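PDB 3F5B: aminoglycoside N(6')acetyltransferase from Legionella pneumophila subsp. pneumophila, which probably transfers an acetyl group from acetyl-CoA to the 6'-amino group of aminoglycoside antibiotics. Local coordinates for residues Ser112-Met115 / Ile116-Ile120; Ala158-Pro162 / Val163-Lys167; Cys171-Asp174 / Leu175-Gln178. One frame throughout, in Å; residues are numbered along the deposited sequence.

How the contacts relate
All three contacts are local, each made within one helix or one turn, and they follow one another along the chain. Contact 1 is a stretch of helix 109-123, which connects the parallel strands 94-101 and 129-132 of the mixed sheet. Contact 2 rounds the corner from which strand 164-171 runs back antiparallel to strand 151-158, and contact 3 is the short helix that follows that strand. Contacts 1 and 3 touch, their centres about 13 Å apart: Ile172 and Leu175 pack on Ile120, and Leu175 also on His117. Contact 2 lies across the chain's centre from contact 1, about 24 Å between centres. Strand 164-171 thus joins contact 2 to contact 3.

Contact 1 (Ser112-Met115 / Ile116-Ile120); sequences SVQM and IHEFI
Gln114 and Glu118, one helical turn apart, lie side by side and are joined by a nearly straight hydrogen bond (178°) from Gln114 NE2 to Glu118 OE2, 2.9 Å long. The oxygen sits in the amide plane, whereas the donor meets the carboxylate from above its plane. CG anti to the backbone N (chi1 -178°) and an extended chain carry the Gln114 amide along the helix to the carboxylate. Glu118 OE2 also accepts from the backbone N of Arg14, and OE1 from that of Phe15, which gives OE2 two donors and OE1 one.

Among the apolar contacts, Val113 CG1 makes a CH-pi contact over a face of His117, 3.9 Å from the ring centroid, while the NE2 end of the ring is tied to Ala148 O. On the buried side, Met115, a selenomethionine, brings CE to 4.2 Å from Ile116 CG1.

Backbone bonds bind 116-119 to 112-115, from Ile116 N to Ser112 O (2.9 Å) through Phe119 N to Met115 O (2.8 Å). This regular i to i+4 ladder belongs to helix 109-123, the crossover helix of the beta-alpha-beta unit between strands 94-101 and 129-132 in the GNAT fold.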
loop_
_atom_site.group_PDB
_atom_site.type_symbol
_atom_site.label_atom_id
_atom_site.label_comp_id
_atom_site.label_asym_id
_atom_site.label_seq_id
_atom_site.Cartn_x
_atom_site.Cartn_y
_atom_site.Cartn_z
ATOM N N SER A 112 6.346 2.162 -9.885
ATOM C CA SER A 112 5.798 2.011 -8.527
ATOM C C SER A 112 5.311 3.357 -7.987
ATOM O O SER A 112 4.261 3.425 -7.369
ATOM C CB SER A 112 6.839 1.427 -7.580
ATOM O OG SER A 112 7.181 0.115 -8.001
ATOM N N VAL A 113 6.067 4.427 -8.253
ATOM C CA VAL A 113 5.695 5.753 -7.814
ATOM C C VAL A 113 4.392 6.151 -8.515
ATOM O O VAL A 113 3.460 6.678 -7.895
ATOM C CB VAL A 113 6.836 6.791 -8.062
ATOM C CG1 VAL A 113 6.334 8.216 -7.806
ATOM C CG2 VAL A 113 8.038 6.484 -7.145
ATOM N N GLN A 114 4.311 5.878 -9.807
ATOM C CA GLN A 114 3.120 6.244 -10.534
ATOM C C GLN A 114 1.936 5.464 -9.960
ATOM O O GLN A 114 0.863 6.004 -9.786
ATOM C CB GLN A 114 3.274 5.949 -12.023
ATOM C CG GLN A 114 2.038 6.369 -12.850
ATOM C CD GLN A 114 2.209 6.112 -14.334
ATOM O OE1 GLN A 114 3.329 5.926 -14.808
ATOM N NE2 GLN A 114 1.095 6.106 -15.083
HETATM N N MSE A 115 2.124 4.188 -9.701
HETATM C CA MSE A 115 1.008 3.385 -9.158
HETATM C C MSE A 115 0.555 3.905 -7.796
HETATM O O MSE A 115 -0.666 4.005 -7.526
HETATM C CB MSE A 115 1.369 1.906 -9.063
HETATM C CG MSE A 115 0.141 0.998 -8.780
HETATM SE SE MSE A 115 0.664 -0.501 -7.644
HETATM C CE MSE A 115 1.140 0.534 -6.107
ATOM N N ILE A 116 1.534 4.210 -6.936
ATOM C CA ILE A 116 1.224 4.772 -5.628
ATOM C C ILE A 116 0.390 6.046 -5.794
ATOM O O ILE A 116 -0.682 6.178 -5.180
ATOM C CB ILE A 116 2.522 5.067 -4.798
ATOM C CG1 ILE A 116 3.193 3.755 -4.347
ATOM C CG2 ILE A 116 2.205 6.029 -3.631
ATOM C CD1 ILE A 116 4.626 3.905 -3.855
ATOM N N HIS A 117 0.865 6.971 -6.630
ATOM C CA HIS A 117 0.153 8.234 -6.825
ATOM C C HIS A 117 -1.240 8.040 -7.408
ATOM O O HIS A 117 -2.217 8.647 -6.932
ATOM C CB HIS A 117 0.931 9.216 -7.680
ATOM C CG HIS A 117 2.165 9.743 -7.011
ATOM N ND1 HIS A 117 3.094 10.501 -7.681
ATOM C CD2 HIS A 117 2.637 9.589 -5.750
ATOM C CE1 HIS A 117 4.082 10.811 -6.858
ATOM N NE2 HIS A 117 3.821 10.281 -5.675
ATOM N N GLU A 118 -1.346 7.182 -8.410
ATOM C CA GLU A 118 -2.678 6.931 -8.991
ATOM C C GLU A 118 -3.633 6.249 -8.011
ATOM O O GLU A 118 -4.834 6.515 -8.007
ATOM C CB GLU A 118 -2.545 6.112 -10.272
ATOM C CG GLU A 118 -1.902 6.903 -11.435
ATOM C CD GLU A 118 -1.926 6.103 -12.738
ATOM O OE1 GLU A 118 -2.436 4.972 -12.689
ATOM O OE2 GLU A 118 -1.437 6.586 -13.797
ATOM N N PHE A 119 -3.122 5.352 -7.182
ATOM C CA PHE A 119 -3.981 4.705 -6.178
ATOM C C PHE A 119 -4.536 5.717 -5.171
ATOM O O PHE A 119 -5.758 5.757 -4.905
ATOM C CB PHE A 119 -3.220 3.600 -5.482
ATOM C CG PHE A 119 -3.996 2.900 -4.389
ATOM C CD1 PHE A 119 -5.117 2.112 -4.685
ATOM C CD2 PHE A 119 -3.592 3.019 -3.066
ATOM C CE1 PHE A 119 -5.831 1.455 -3.660
ATOM C CE2 PHE A 119 -4.303 2.358 -2.027
ATOM C CZ PHE A 119 -5.413 1.579 -2.329
ATOM N N ILE A 120 -3.642 6.543 -4.626
ATOM C CA ILE A 120 -4.058 7.559 -3.655
ATOM C C ILE A 120 -5.061 8.532 -4.256
ATOM O O ILE A 120 -6.082 8.816 -3.624
ATOM C CB ILE A 120 -2.853 8.349 -3.072
ATOM C CG1 ILE A 120 -2.000 7.392 -2.251
ATOM C CG2 ILE A 120 -3.360 9.533 -2.181
ATOM C CD1 ILE A 120 -0.564 7.883 -1.999
#

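Contact 2 (Ala158-Pro162 / Val163-Lys167)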
loop_
_atom_site.group_PDB
_atom_site.type_symbol
_atom_site.label_atom_id
_atom_site.label_comp_id
_atom_site.label_asym_id
_atom_site.label_seq_id
_atom_site.Cartn_x
_atom_site.Cartn_y
_atom_site.Cartn_z
ATOM N N ALA A 158 8.431 -3.241 15.052
ATOM C CA ALA A 158 7.089 -3.738 14.688
ATOM C C ALA A 158 6.722 -4.951 15.522
ATOM O O ALA A 158 7.553 -5.837 15.679
ATOM C CB ALA A 158 7.050 -4.096 13.206
ATOM N N SER A 159 5.476 -5.010 16.025
ATOM C CA SER A 159 5.058 -6.117 16.875
ATOM C C SER A 159 5.142 -7.456 16.138
ATOM O O SER A 159 5.480 -8.464 16.743
ATOM C CB SER A 159 3.651 -5.907 17.456
ATOM O OG SER A 159 2.723 -5.676 16.420
ATOM N N TRP A 160 4.891 -7.437 14.834
ATOM C CA TRP A 160 4.774 -8.663 14.041
ATOM C C TRP A 160 6.147 -9.131 13.529
ATOM O O TRP A 160 6.300 -10.277 13.097
ATOM C CB TRP A 160 3.769 -8.449 12.866
ATOM C CG TRP A 160 4.249 -7.452 11.852
ATOM C CD1 TRP A 160 4.975 -7.721 10.726
ATOM C CD2 TRP A 160 4.069 -6.023 11.880
ATOM N NE1 TRP A 160 5.272 -6.558 10.064
ATOM C CE2 TRP A 160 4.726 -5.500 10.746
ATOM C CE3 TRP A 160 3.420 -5.140 12.753
ATOM C CZ2 TRP A 160 4.737 -4.128 10.445
ATOM C CZ3 TRP A 160 3.436 -3.772 12.462
ATOM C CH2 TRP A 160 4.092 -3.282 11.319
ATOM N N HIS A 161 7.131 -8.234 13.578
ATOM C CA HIS A 161 8.463 -8.473 13.028
ATOM C C HIS A 161 9.403 -7.483 13.723
ATOM O O HIS A 161 9.659 -6.399 13.173
ATOM C CB HIS A 161 8.467 -8.276 11.484
ATOM C CG HIS A 161 9.798 -8.537 10.836
ATOM N ND1 HIS A 161 10.738 -9.387 11.382
ATOM C CD2 HIS A 161 10.341 -8.069 9.683
ATOM C CE1 HIS A 161 11.808 -9.421 10.601
ATOM N NE2 HIS A 161 11.595 -8.625 9.568
ATOM N N PRO A 162 9.867 -7.824 14.954
ATOM C CA PRO A 162 10.507 -6.838 15.846
ATOM C C PRO A 162 11.933 -6.419 15.455
ATOM O O PRO A 162 12.882 -6.652 16.200
ATOM C CB PRO A 162 10.487 -7.518 17.236
ATOM C CG PRO A 162 10.313 -8.974 16.970
ATOM C CD PRO A 162 9.617 -9.120 15.635
ATOM N N VAL A 163 12.028 -5.801 14.288
ATOM C CA VAL A 163 13.233 -5.193 13.770
ATOM C C VAL A 163 12.894 -3.716 13.489
ATOM O O VAL A 163 11.715 -3.328 13.494
ATOM C CB VAL A 163 13.687 -5.903 12.460
ATOM C CG1 VAL A 163 14.012 -7.382 12.758
ATOM C CG2 VAL A 163 12.621 -5.808 11.396
ATOM N N PRO A 164 13.917 -2.876 13.252
ATOM C CA PRO A 164 13.569 -1.479 12.980
ATOM C C PRO A 164 12.788 -1.246 11.687
ATOM O O PRO A 164 13.072 -1.877 10.648
ATOM C CB PRO A 164 14.940 -0.771 12.973
ATOM C CG PRO A 164 15.808 -1.661 13.852
ATOM C CD PRO A 164 15.370 -3.048 13.416
ATOM N N HIS A 165 11.803 -0.345 11.772
ATOM C CA HIS A 165 10.964 0.077 10.652
ATOM C C HIS A 165 10.865 1.606 10.695
ATOM O O HIS A 165 11.048 2.217 11.751
ATOM C CB HIS A 165 9.529 -0.490 10.757
ATOM C CG HIS A 165 9.436 -1.971 10.618
ATOM N ND1 HIS A 165 8.724 -2.588 9.604
ATOM C CD2 HIS A 165 9.942 -2.967 11.379
ATOM C CE1 HIS A 165 8.806 -3.900 9.746
ATOM N NE2 HIS A 165 9.531 -4.151 10.822
ATOM N N TYR A 166 10.575 2.220 9.559
ATOM C CA TYR A 166 10.300 3.648 9.510
ATOM C C TYR A 166 8.787 3.855 9.532
ATOM O O TYR A 166 8.057 3.052 8.993
ATOM C CB TYR A 166 10.801 4.245 8.196
ATOM C CG TYR A 166 12.306 4.465 8.107
ATOM C CD1 TYR A 166 12.992 5.126 9.124
ATOM C CD2 TYR A 166 13.023 4.047 6.979
ATOM C CE1 TYR A 166 14.385 5.362 9.039
ATOM C CE2 TYR A 166 14.429 4.272 6.861
ATOM C CZ TYR A 166 15.083 4.929 7.896
ATOM O OH TYR A 166 16.416 5.147 7.812
ATOM N N LYS A 167 8.343 4.950 10.133
ATOM C CA LYS A 167 7.006 5.441 9.919
ATOM C C LYS A 167 7.174 6.563 8.899
ATOM O O LYS A 167 7.999 7.465 9.107
ATOM C CB LYS A 167 6.446 5.976 11.230
ATOM C CG LYS A 167 4.988 5.631 11.448
ATOM C CD LYS A 167 4.374 6.373 12.636
ATOM C CE LYS A 167 2.859 6.297 12.567
ATOM N NZ LYS A 167 2.259 7.630 12.948
#
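His165 reaches back to the turn and gives its NE2 proton to His161 O, a 3.3 Å hydrogen bond bent to 142°. The donor lies in the carbonyl plane, although the oxygen stands 21° out of the imidazole plane. His161 O is gripped twice, for it also accepts from Val163 N at 2.7 Å, the bond that closes an inverse gamma turn centred on Pro162.

The His165 imidazole is packed by Ala158 and Trp160, both on the same side of it. Ala158 CB sits over the face, 3.7 Å from the centroid, and also lies over a face of the Trp160 ring. The edge of Trp160 is directed at the His165 face, the planes 67° apart and Trp160 CZ2 4.1 Å from His165 CE1. Beside them, Val163 CG2 makes a CH-pi contact over a face of His161, 3.6 Å from its ring centroid. That methyl stands between the backbone N and the carbonyl carbon, which carries it back over the imidazole.

Further out, His42 meets His161 edge-to-face and Glu135 touches both His161 and Val163. His165 is positioned by backbone pairing with Phe156, whose ring also meets the imidazole. Trp160, His161 and His165 thus make an aromatic cluster around an inverse gamma turn, at the corner where the chain passes from strand 151-158 into the antiparallel strand 164-171.

Contact 3 (Cys171-Asp174 / Leu175-Gln178); sequences CIED and LKKQ
The Glu173 carboxylate, the flat group that bridges this helical turn, meets Lys176 at its OE2: the ammonium nitrogen NZ approaches on the syn side, 25° out of the carboxylate plane and 3.1 Å from OE2, forming a salt bridge. The Lys176 chain passes obliquely across, with CE 3.6 Å from Glu173 OE2. Together these residues belong to the short C-terminal helix 172-178, which follows strand 164-171 of the acetyltransferase sheet.

The bend of Glu173 at chi2 (-60°) turns the carboxylate toward Lys176. The lysine, by contrast, is fully extended, and its nitrogen also donates to Ser125 O, in the loop beyond helix 109-123. Ser125 O is the stronger partner of NZ, so the ammonium group is held by two acceptors. A weak, long ion pair between Glu173 OE2 and Lys128 NZ would probably add to the positive charge around that oxygen.

Along the helix the backbone bonds run from Leu175 N to Cys171 O (3.0 Å) as far as Gln178 N to Asp174 O (2.9 Å), the last bent to 146°. Cys171 occupies the N-cap position. In one of its two deposited conformers its SG accepts from Asp174 N at 3.4 Å, a capping bond that the other conformer leaves in doubt.

On the side facing helix 109-123, Leu175 and Lys176 also touch Leu121. The aliphatic part of the lysine takes part in the packing within the short helix as well: Ile172 CG2 lies 3.8 Å from Lys176 CE.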
loop_
_atom_site.group_PDB
_atom_site.type_symbol
_atom_site.label_atom_id
_atom_site.label_comp_id
_atom_site.label_asym_id
_atom_site.label_seq_id
_atom_site.Cartn_x
_atom_site.Cartn_y
_atom_site.Cartn_z
ATOM N N CYS A 171 1.516 13.801 2.420
ATOM C CA CYS A 171 0.413 14.754 2.423
ATOM C C CYS A 171 -0.320 14.749 1.079
ATOM O O CYS A 171 0.231 15.171 0.062
ATOM C CB CYS A 171 0.915 16.153 2.771
ATOM S SG CYS A 171 -0.305 17.432 2.517
ATOM N N ILE A 172 -1.565 14.281 1.090
ATOM C CA ILE A 172 -2.345 14.159 -0.148
ATOM C C ILE A 172 -2.499 15.508 -0.867
ATOM O O ILE A 172 -2.406 15.572 -2.093
ATOM C CB ILE A 172 -3.679 13.413 0.108
ATOM C CG1 ILE A 172 -3.354 12.003 0.661
ATOM C CG2 ILE A 172 -4.605 13.398 -1.128
ATOM C CD1 ILE A 172 -4.541 11.042 0.769
ATOM N N GLU A 173 -2.665 16.590 -0.109
ATOM C CA GLU A 173 -2.843 17.897 -0.736
ATOM C C GLU A 173 -1.555 18.435 -1.372
ATOM O O GLU A 173 -1.614 19.070 -2.420
ATOM C CB GLU A 173 -3.503 18.893 0.217
ATOM C CG GLU A 173 -5.005 18.601 0.501
ATOM C CD GLU A 173 -5.931 18.602 -0.746
ATOM O OE1 GLU A 173 -5.891 19.552 -1.560
ATOM O OE2 GLU A 173 -6.732 17.648 -0.901
ATOM N N ASP A 174 -0.401 18.134 -0.780
ATOM C CA ASP A 174 0.879 18.373 -1.449
ATOM C C ASP A 174 0.981 17.568 -2.726
ATOM O O ASP A 174 1.404 18.093 -3.754
ATOM C CB ASP A 174 2.057 17.993 -0.565
ATOM C CG ASP A 174 2.332 19.008 0.504
ATOM O OD1 ASP A 174 1.994 20.197 0.317
ATOM O OD2 ASP A 174 2.890 18.619 1.553
ATOM N N LEU A 175 0.608 16.291 -2.652
ATOM C CA LEU A 175 0.619 15.425 -3.826
ATOM C C LEU A 175 -0.153 16.070 -4.977
ATOM O O LEU A 175 0.362 16.166 -6.084
ATOM C CB LEU A 175 0.061 14.028 -3.522
ATOM C CG LEU A 175 -0.177 13.121 -4.751
ATOM C CD1 LEU A 175 1.091 12.976 -5.603
ATOM C CD2 LEU A 175 -0.736 11.728 -4.385
ATOM N N LYS A 176 -1.381 16.510 -4.705
ATOM C CA LYS A 176 -2.211 17.164 -5.723
ATOM C C LYS A 176 -1.577 18.437 -6.296
ATOM O O LYS A 176 -1.480 18.606 -7.512
ATOM C CB LYS A 176 -3.598 17.483 -5.154
ATOM C CG LYS A 176 -4.405 16.240 -4.762
ATOM C CD LYS A 176 -5.793 16.645 -4.314
ATOM C CE LYS A 176 -6.547 15.479 -3.713
ATOM N NZ LYS A 176 -7.887 15.918 -3.213
ATOM N N LYS A 177 -1.138 19.326 -5.419
ATOM C CA LYS A 177 -0.566 20.587 -5.862
ATOM C C LYS A 177 0.696 20.360 -6.697
ATOM O O LYS A 177 0.989 21.133 -7.609
ATOM C CB LYS A 177 -0.300 21.514 -4.676
ATOM C CG LYS A 177 -1.551 22.209 -4.160
ATOM C CD LYS A 177 -1.317 22.864 -2.808
ATOM C CE LYS A 177 -2.604 23.479 -2.259
ATOM N NZ LYS A 177 -2.486 23.797 -0.799
ATOM N N GLN A 178 1.414 19.281 -6.396
ATOM C CA GLN A 178 2.641 18.932 -7.109
ATOM C C GLN A 178 2.376 17.987 -8.278
ATOM O O GLN A 178 3.281 17.692 -9.063
ATOM C CB GLN A 178 3.659 18.325 -6.143
ATOM C CG GLN A 178 4.208 19.335 -5.135
ATOM C CD GLN A 178 5.551 18.925 -4.544
ATOM O OE1 GLN A 178 5.671 17.885 -3.885
ATOM N NE2 GLN A 178 6.567 19.758 -4.763
#